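GDSL-like Lipase/Acylhydrolase family protein (Neisseria meningitidis, PDB 4K7J) probably removes O-acetyl groups from peptidoglycan, as a serine esterase of the SGNH (GDSL-like) hydrolase family. Local coordinates at residues Ile282-Pro288 with Thr321-Gln327; Ile59-Thr64 with Ser246-Asn250. All coordinates share one frame; numbering follows the deposited sequence.

Interaction 1 of 2, residues Ile282-Pro288 with Thr321-Gln327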
ATOM      1  N   ILE A 282     -11.225  -6.781  -1.066  1.00 19.88           N
ATOM      2  CA  ILE A 282     -11.004  -5.338  -1.076  1.00 15.54           C
ATOM      3  C   ILE A 282     -11.488  -4.714   0.237  1.00 19.61           C
ATOM      4  O   ILE A 282     -12.594  -5.004   0.705  1.00 14.94           O
ATOM      5  CB  ILE A 282     -11.736  -4.676  -2.243  1.00 15.44           C
ATOM      6  CG1 ILE A 282     -11.287  -5.284  -3.574  1.00 17.05           C
ATOM      7  CG2 ILE A 282     -11.483  -3.191  -2.240  1.00 15.52           C
ATOM      8  CD1 ILE A 282     -12.046  -4.754  -4.748  1.00 20.96           C
ATOM      9  N   LEU A 283     -10.655  -3.869   0.837  1.00 17.13           N
ATOM     10  CA  LEU A 283     -11.020  -3.165   2.060  1.00 17.82           C
ATOM     11  C   LEU A 283     -10.857  -1.668   1.857  1.00 17.69           C
ATOM     12  O   LEU A 283      -9.777  -1.202   1.485  1.00 17.68           O
ATOM     13  CB  LEU A 283     -10.134  -3.599   3.223  1.00 13.19           C
ATOM     14  CG  LEU A 283     -10.275  -2.689   4.458  1.00 19.79           C
ATOM     15  CD1 LEU A 283     -11.584  -2.954   5.177  1.00 21.53           C
ATOM     16  CD2 LEU A 283      -9.105  -2.809   5.417  1.00 16.28           C
ATOM     17  N   ILE A 284     -11.927  -0.919   2.082  1.00 13.35           N
ATOM     18  CA  ILE A 284     -11.861   0.539   2.019  1.00 16.97           C
ATOM     19  C   ILE A 284     -11.734   1.123   3.426  1.00 16.71           C
ATOM     20  O   ILE A 284     -12.585   0.887   4.299  1.00 17.96           O
ATOM     21  CB  ILE A 284     -13.080   1.126   1.287  1.00 15.53           C
ATOM     22  CG1 ILE A 284     -12.969   0.807  -0.210  1.00 15.54           C
ATOM     23  CG2 ILE A 284     -13.183   2.628   1.526  1.00 13.51           C
ATOM     24  CD1 ILE A 284     -14.166   1.204  -1.034  1.00 14.84           C
ATOM     25  N   ILE A 285     -10.653   1.861   3.648  1.00 15.07           N
ATOM     26  CA  ILE A 285     -10.426   2.529   4.920  1.00 14.80           C
ATOM     27  C   ILE A 285     -11.032   3.932   4.886  1.00 16.62           C
ATOM     28  O   ILE A 285     -10.518   4.822   4.212  1.00 15.48           O
ATOM     29  CB  ILE A 285      -8.934   2.602   5.253  1.00 13.84           C
ATOM     30  CG1 ILE A 285      -8.401   1.192   5.525  1.00 16.56           C
ATOM     31  CG2 ILE A 285      -8.710   3.483   6.483  1.00 17.04           C
ATOM     32  CD1 ILE A 285      -7.034   1.168   6.165  1.00 18.77           C
ATOM     33  N   GLY A 286     -12.150   4.113   5.585  1.00 20.27           N
ATOM     34  CA  GLY A 286     -12.783   5.418   5.654  1.00 13.56           C
ATOM     35  C   GLY A 286     -11.832   6.419   6.279  1.00 17.00           C
ATOM     36  O   GLY A 286     -11.081   6.069   7.188  1.00 16.00           O
ATOM     37  N   ALA A 287     -11.841   7.652   5.782  1.00 13.40           N
ATOM     38  CA  ALA A 287     -10.921   8.668   6.271  1.00 17.66           C
ATOM     39  C   ALA A 287     -11.038   8.879   7.793  1.00 23.84           C
ATOM     40  O   ALA A 287     -12.144   8.834   8.347  1.00 17.46           O
ATOM     41  CB  ALA A 287     -11.146   9.969   5.533  1.00 15.29           C
ATOM     42  N   PRO A 288      -9.895   9.103   8.470  1.00 15.90           N
ATOM     43  CA  PRO A 288      -9.937   9.472   9.888  1.00 17.14           C
ATOM     44  C   PRO A 288     -10.500  10.873  10.032  1.00 19.26           C
ATOM     45  O   PRO A 288     -10.598  11.584   9.035  1.00 18.57           O
ATOM     46  CB  PRO A 288      -8.456   9.476  10.294  1.00 15.68           C
ATOM     47  CG  PRO A 288      -7.714   9.774   9.019  1.00 18.52           C
ATOM     48  CD  PRO A 288      -8.513   9.068   7.946  1.00 18.00           C
ATOM     49  N   THR A 321     -17.474  -4.455  -0.879  1.00 18.30           N
ATOM     50  CA  THR A 321     -16.167  -4.579  -0.257  1.00 18.82           C
ATOM     51  C   THR A 321     -16.321  -4.544   1.260  1.00 20.12           C
ATOM     52  O   THR A 321     -17.434  -4.437   1.779  1.00 23.41           O
ATOM     53  CB  THR A 321     -15.247  -3.420  -0.690  1.00 16.82           C
ATOM     54  OG1 THR A 321     -15.486  -2.286   0.147  1.00 17.92           O
ATOM     55  CG2 THR A 321     -15.535  -3.033  -2.130  1.00 15.04           C
ATOM     56  N   MET A 322     -15.206  -4.646   1.970  1.00 16.01           N
ATOM     57  CA  MET A 322     -15.200  -4.391   3.401  1.00 17.24           C
ATOM     58  C   MET A 322     -14.936  -2.906   3.621  1.00 20.72           C
ATOM     59  O   MET A 322     -14.387  -2.245   2.740  1.00 19.14           O
ATOM     60  CB  MET A 322     -14.135  -5.229   4.088  1.00 18.38           C
ATOM     61  CG  MET A 322     -14.472  -6.721   4.110  1.00 21.09           C
ATOM     62  SD  MET A 322     -13.096  -7.707   4.716  1.00 22.89           S
ATOM     63  CE  MET A 322     -11.954  -7.561   3.338  1.00 25.12           C
ATOM     64  N   PHE A 323     -15.353  -2.393   4.779  1.00 17.00           N
ATOM     65  CA  PHE A 323     -15.182  -0.989   5.138  1.00 15.62           C
ATOM     66  C   PHE A 323     -14.746  -0.894   6.599  1.00 19.47           C
ATOM     67  O   PHE A 323     -15.387  -1.460   7.478  1.00 21.70           O
ATOM     68  CB  PHE A 323     -16.488  -0.217   4.917  1.00 14.81           C
ATOM     69  CG  PHE A 323     -16.403   1.246   5.262  1.00 22.23           C
ATOM     70  CD1 PHE A 323     -15.876   2.161   4.357  1.00 16.47           C
ATOM     71  CD2 PHE A 323     -16.862   1.712   6.485  1.00 22.65           C
ATOM     72  CE1 PHE A 323     -15.800   3.497   4.666  1.00 21.06           C
ATOM     73  CE2 PHE A 323     -16.789   3.054   6.800  1.00 20.56           C
ATOM     74  CZ  PHE A 323     -16.259   3.947   5.893  1.00 19.29           C
ATOM     75  N   TRP A 324     -13.641  -0.197   6.856  1.00 17.18           N
ATOM     76  CA  TRP A 324     -13.174   0.012   8.213  1.00 16.23           C
ATOM     77  C   TRP A 324     -13.194   1.501   8.521  1.00 19.07           C
ATOM     78  O   TRP A 324     -12.530   2.287   7.853  1.00 17.44           O
ATOM     79  CB  TRP A 324     -11.767  -0.535   8.377  1.00 15.29           C
ATOM     80  CG  TRP A 324     -11.290  -0.612   9.786  1.00 17.10           C
ATOM     81  CD1 TRP A 324     -11.651  -1.530  10.726  1.00 23.05           C
ATOM     82  CD2 TRP A 324     -10.316   0.237  10.410  1.00 22.54           C
ATOM     83  NE1 TRP A 324     -10.983  -1.295  11.900  1.00 20.95           N
ATOM     84  CE2 TRP A 324     -10.154  -0.218  11.732  1.00 22.33           C
ATOM     85  CE3 TRP A 324      -9.565   1.335   9.975  1.00 16.27           C
ATOM     86  CZ2 TRP A 324      -9.271   0.390  12.629  1.00 19.44           C
ATOM     87  CZ3 TRP A 324      -8.696   1.940  10.866  1.00 19.86           C
ATOM     88  CH2 TRP A 324      -8.554   1.463  12.178  1.00 18.98           C
ATOM     89  N   SER A 325     -13.965   1.888   9.532  1.00 20.82           N
ATOM     90  CA  SER A 325     -14.096   3.303   9.865  1.00 16.60           C
ATOM     91  C   SER A 325     -13.010   3.765  10.816  1.00 18.59           C
ATOM     92  O   SER A 325     -13.108   3.575  12.037  1.00 19.37           O
ATOM     93  CB  SER A 325     -15.461   3.612  10.485  1.00 19.05           C
ATOM     94  OG  SER A 325     -15.482   4.961  10.931  1.00 22.19           O
ATOM     95  N   TRP A 326     -11.980   4.379  10.249  1.00 19.89           N
ATOM     96  CA  TRP A 326     -10.889   4.944  11.026  1.00 17.13           C
ATOM     97  C   TRP A 326     -11.441   6.026  11.945  1.00 18.98           C
ATOM     98  O   TRP A 326     -11.004   6.158  13.082  1.00 17.83           O
ATOM     99  CB  TRP A 326      -9.831   5.511  10.075  1.00 14.56           C
ATOM    100  CG  TRP A 326      -8.497   5.794  10.673  1.00 20.60           C
ATOM    101  CD1 TRP A 326      -8.194   5.961  12.001  1.00 17.21           C
ATOM    102  CD2 TRP A 326      -7.259   5.929   9.958  1.00 18.81           C
ATOM    103  NE1 TRP A 326      -6.845   6.206  12.147  1.00 17.94           N
ATOM    104  CE2 TRP A 326      -6.251   6.192  10.910  1.00 17.67           C
ATOM    105  CE3 TRP A 326      -6.909   5.852   8.604  1.00 18.28           C
ATOM    106  CZ2 TRP A 326      -4.912   6.384  10.549  1.00 17.56           C
ATOM    107  CZ3 TRP A 326      -5.580   6.055   8.245  1.00 15.39           C
ATOM    108  CH2 TRP A 326      -4.599   6.310   9.214  1.00 18.99           C
ATOM    109  N   GLN A 327     -12.417   6.800  11.479  1.00 16.09           N
ATOM    110  CA  GLN A 327     -12.997   7.786  12.395  1.00 19.53           C
ATOM    111  C   GLN A 327     -13.637   7.108  13.606  1.00 19.49           C
ATOM    112  O   GLN A 327     -13.451   7.561  14.732  1.00 18.90           O
ATOM    113  CB  GLN A 327     -13.975   8.757  11.715  1.00 15.80           C
ATOM    114  CG  GLN A 327     -14.605   9.728  12.729  1.00 19.74           C
ATOM    115  CD  GLN A 327     -15.339  10.889  12.097  1.00 22.33           C
ATOM    116  OE1 GLN A 327     -14.731  11.776  11.490  1.00 20.87           O
ATOM    117  NE2 GLN A 327     -16.659  10.906  12.260  1.00 24.51           N
TER
HETATM  118  O   HOH W   1     -13.749   6.752   8.855  1.00 15.41           O
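Trp-326 and Pro-288 meet because Trp-326 turns CG away from its own backbone N (chi1 -164°) and lays its indole against the proline. Pro-288 CB stands over the five-membered ring, 3.7 Å from its centroid and close to the ring normal, a CH-pi contact. Ile-285 CG2 touches the same indole at Trp-326 CE3, 3.7 Å away. It also lies near the plane of the Trp-324 ring, at its edge. In Phe-323 the trans first torsion (chi1 -180°) swings the ring over toward the neighbouring strand. There CE1 comes to 3.7 Å from Gly-286 CA. The ring sits close against the backbone of Gly-286, which has no side chain there.

The strands 282-286 and 322-325 run parallel. Four backbone hydrogen bonds join them, from Met-322 N to Ile-282 O at one end to Gly-286 N to Trp-324 O at the other. Met-322 O accepts twice, from Ile-284 N at 2.9 Å and from Thr-321 OG1 at 2.8 Å. The two donors come from opposite faces of its carbonyl plane. Past the strands, water 1 donates to Ala-287 O and accepts from Gln-327 N. Gln-327 OE1 turns elsewhere, to Arg-301 and Gln-309.

This is the parallel pairing of a beta-alpha-beta unit, with helix 305-318 as the connection. Val-315 and Ala-316 of that helix cover the side of Ile-284 and Phe-323. The chemistry is that of a buried core: backbone bonds satisfy the polar groups between the strands, and aliphatic and aromatic side chains fill both faces.

Interaction 2 of 2, residues Ile59-Thr64 with Ser246-Asn250. With ACT (acetate ion), chain C.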
ATOM      1  N   ILE A  59      -2.714   0.654  -0.652  1.00 16.50           N
ATOM      2  CA  ILE A  59      -2.444   1.754  -1.559  1.00 13.56           C
ATOM      3  C   ILE A  59      -3.164   2.966  -1.012  1.00 16.60           C
ATOM      4  O   ILE A  59      -4.365   2.902  -0.755  1.00 12.75           O
ATOM      5  CB  ILE A  59      -2.954   1.440  -2.980  1.00 14.82           C
ATOM      6  CG1 ILE A  59      -2.546   0.017  -3.383  1.00 16.82           C
ATOM      7  CG2 ILE A  59      -2.447   2.499  -4.001  1.00 13.96           C
ATOM      8  CD1 ILE A  59      -3.216  -0.489  -4.661  1.00 13.07           C
ATOM      9  N   GLY A  60      -2.438   4.060  -0.801  1.00 12.84           N
ATOM     10  CA  GLY A  60      -3.040   5.225  -0.175  1.00 16.67           C
ATOM     11  C   GLY A  60      -2.227   6.510  -0.186  1.00 13.92           C
ATOM     12  O   GLY A  60      -1.452   6.759  -1.104  1.00 15.57           O
ATOM     13  N   ASP A  61      -2.409   7.326   0.846  1.00 15.15           N
ATOM     14  CA  ASP A  61      -1.800   8.652   0.906  1.00 15.47           C
ATOM     15  C   ASP A  61      -0.657   8.688   1.932  1.00 16.45           C
ATOM     16  O   ASP A  61       0.006   7.686   2.151  1.00 14.18           O
ATOM     17  CB  ASP A  61      -2.866   9.700   1.235  1.00 17.09           C
ATOM     18  CG  ASP A  61      -3.672   9.345   2.481  1.00 16.54           C
ATOM     19  OD1 ASP A  61      -3.193   8.521   3.302  1.00 19.85           O
ATOM     20  OD2 ASP A  61      -4.798   9.885   2.646  1.00 17.04           O
ATOM     21  N   SER A  62      -0.448   9.821   2.597  1.00 12.35           N
ATOM     22  CA  SER A  62       0.718   9.946   3.462  1.00 16.62           C
ATOM     23  C   SER A  62       0.610   9.053   4.688  1.00 14.91           C
ATOM     24  O   SER A  62       1.625   8.631   5.238  1.00 17.26           O
ATOM     25  CB  SER A  62       0.964  11.398   3.883  1.00 18.86           C
ATOM     26  OG  SER A  62       0.168  11.711   5.001  1.00 25.27           O
ATOM     27  N   HIS A  63      -0.612   8.734   5.098  1.00 16.60           N
ATOM     28  CA  HIS A  63      -0.788   7.842   6.245  1.00 15.35           C
ATOM     29  C   HIS A  63      -0.133   6.501   5.909  1.00 17.41           C
ATOM     30  O   HIS A  63       0.490   5.867   6.765  1.00 16.84           O
ATOM     31  CB  HIS A  63      -2.277   7.622   6.583  1.00 12.60           C
ATOM     32  CG  HIS A  63      -3.057   8.882   6.811  1.00 19.23           C
ATOM     33  ND1 HIS A  63      -2.700   9.829   7.751  1.00 17.70           N
ATOM     34  CD2 HIS A  63      -4.199   9.335   6.236  1.00 18.15           C
ATOM     35  CE1 HIS A  63      -3.583  10.814   7.735  1.00 21.49           C
ATOM     36  NE2 HIS A  63      -4.504  10.537   6.828  1.00 17.71           N
ATOM     37  N   THR A  64      -0.280   6.086   4.653  1.00 16.92           N
ATOM     38  CA  THR A  64       0.305   4.842   4.168  1.00 14.97           C
ATOM     39  C   THR A  64       1.797   5.024   3.871  1.00 16.38           C
ATOM     40  O   THR A  64       2.627   4.159   4.196  1.00 13.39           O
ATOM     41  CB  THR A  64      -0.431   4.349   2.898  1.00 16.33           C
ATOM     42  OG1 THR A  64      -1.792   4.044   3.227  1.00 12.77           O
ATOM     43  CG2 THR A  64       0.243   3.079   2.303  1.00 11.76           C
ATOM     44  N   SER A 246      -6.648   3.227   1.101  1.00 14.68           N
ATOM     45  CA  SER A 246      -6.692   4.156   2.228  1.00 13.24           C
ATOM     46  C   SER A 246      -6.493   5.596   1.752  1.00 19.32           C
ATOM     47  O   SER A 246      -5.376   6.100   1.721  1.00 13.97           O
ATOM     48  CB  SER A 246      -5.646   3.763   3.290  1.00 16.69           C
ATOM     49  OG  SER A 246      -5.641   4.672   4.384  1.00 18.54           O
ATOM     50  N   TYR A 247      -7.589   6.246   1.363  1.00 14.15           N
ATOM     51  CA  TYR A 247      -7.557   7.628   0.923  1.00 12.30           C
ATOM     52  C   TYR A 247      -8.664   8.375   1.652  1.00 17.28           C
ATOM     53  O   TYR A 247      -9.297   7.824   2.538  1.00 16.43           O
ATOM     54  CB  TYR A 247      -7.776   7.726  -0.589  1.00 15.55           C
ATOM     55  CG  TYR A 247      -6.684   7.109  -1.465  1.00 13.20           C
ATOM     56  CD1 TYR A 247      -5.576   7.850  -1.858  1.00 12.82           C
ATOM     57  CD2 TYR A 247      -6.800   5.808  -1.935  1.00 13.55           C
ATOM     58  CE1 TYR A 247      -4.600   7.304  -2.674  1.00 11.70           C
ATOM     59  CE2 TYR A 247      -5.832   5.246  -2.758  1.00 15.06           C
ATOM     60  CZ  TYR A 247      -4.734   6.000  -3.127  1.00 15.38           C
ATOM     61  OH  TYR A 247      -3.770   5.448  -3.942  1.00 15.34           O
ATOM     62  N   GLY A 248      -8.902   9.626   1.288  1.00 18.96           N
ATOM     63  CA  GLY A 248     -10.033  10.341   1.856  1.00 19.41           C
ATOM     64  C   GLY A 248      -9.639  11.643   2.503  1.00 17.68           C
ATOM     65  O   GLY A 248     -10.349  12.637   2.388  1.00 15.70           O
ATOM     66  N   THR A 249      -8.494  11.640   3.174  1.00 16.48           N
ATOM     67  CA  THR A 249      -8.022  12.835   3.870  1.00 15.92           C
ATOM     68  C   THR A 249      -7.785  14.005   2.924  1.00 16.82           C
ATOM     69  O   THR A 249      -8.219  15.120   3.184  1.00 15.94           O
ATOM     70  CB  THR A 249      -6.747  12.531   4.666  1.00 18.08           C
ATOM     71  OG1 THR A 249      -7.046  11.558   5.675  1.00 18.79           O
ATOM     72  CG2 THR A 249      -6.206  13.784   5.327  1.00 15.26           C
ATOM     73  N   ASN A 250      -7.108  13.755   1.810  1.00 18.69           N
ATOM     74  CA  ASN A 250      -6.853  14.830   0.860  1.00 18.33           C
ATOM     75  C   ASN A 250      -8.083  15.229   0.047  1.00 22.03           C
ATOM     76  O   ASN A 250      -8.304  16.419  -0.195  1.00 20.64           O
ATOM     77  CB  ASN A 250      -5.670  14.465  -0.045  1.00 22.87           C
ATOM     78  CG  ASN A 250      -4.386  14.254   0.754  1.00 22.48           C
ATOM     79  OD1 ASN A 250      -3.878  15.183   1.363  1.00 20.90           O
ATOM     80  ND2 ASN A 250      -3.878  13.025   0.770  1.00 18.52           N
TER
HETATM   81  C   ACT C 401      -1.685  13.362   3.460  1.00 28.47           C
HETATM   82  O   ACT C 401      -0.923  14.351   3.668  1.00 25.01           O
HETATM   83  OXT ACT C 401      -1.500  12.694   2.409  1.00 21.56           O
HETATM   84  CH3 ACT C 401      -2.755  12.970   4.431  1.00 19.13           C
HETATM   85  O   HOH W   2      -1.487   6.647  -4.060  1.00 14.63           O
HETATM   86  O   HOH W   3      -6.300  11.034   0.635  1.00 12.68           O
HETATM   87  O   HOH W   4      -3.300   6.028   3.979  1.00 14.25           O
HETATM   88  O   HOH W   5      -6.981   9.123   4.205  1.00 18.16           O
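The Tyr-247 ring lies across Gly-60, with Gly-60 CA over one face, 3.7 Å from the ring centroid. Water 2 sits in plane at the edge of this ring and joins Tyr-247 OH to Gly-60 O; Tyr-247 OH is also hydrogen-bonded to Trp-224 NE1. The His-63 ring has Thr-249 OG1 in plane at its edge, hydrogen-bonded to His-63 NE2 at 3.0 Å. Over one face of the histidine is the methyl of the acetate. His-63 ND1 is held by Tyr-357 OH, so both ring nitrogens are engaged and the ring's rotation is fixed.

Asp-61 carries CG between its backbone N and carbonyl carbon (chi1 53°). OD1 thereby caps the following helix, accepting from His-63 N at 3.2 Å. Water 5 donates to Asp-61 OD2 and accepts from Thr-249 N; water 3 lies 2.8 Å from Asp-61 OD2 and accepts from Gly-248 N and Asn-250 N. The acetate takes bonds from Ser-62 N and, nearly straight, from Asn-250 ND2 at 2.9 Å; Gly-218 N and His-351 NE2 also bind it. This matches the SGNH pattern: Ser-62 is probably the nucleophile, and Gly-218 and Asn-250 probably belong to the oxyanion hole.

Ser-246 N donates to Ile-59 O at 3.0 Å where the parallel strands 53-60 and 242-246 end. The segments then lead into helix 62-65 and the weakly bonded helix 249-252, and strand 208-215 flanks strand 53-60 on its other side.

The centres of interactions 1 and 2 lie about 11 Å apart, and the two contacts touch. Pro-288 packs on Thr-249, Ala-287 on Gly-248, and Trp-326 meets His-63 edge-to-face. Both belong to one mixed sheet, in which the strands 322-325, 281-286, 242-246 and 53-60 are consecutive neighbours. Along the chain both segments of interaction 2 come first, and those of interaction 1 follow. A long excursion with two antiparallel sheets separates residues 59-64 from 246-250, whereas 282-288 and 321-327 are joined by a loop and helix 305-318. The probable active-site loops of interaction 2 lie at the C-terminal ends of parallel strands, and the packing of interaction 1 is directly beside them.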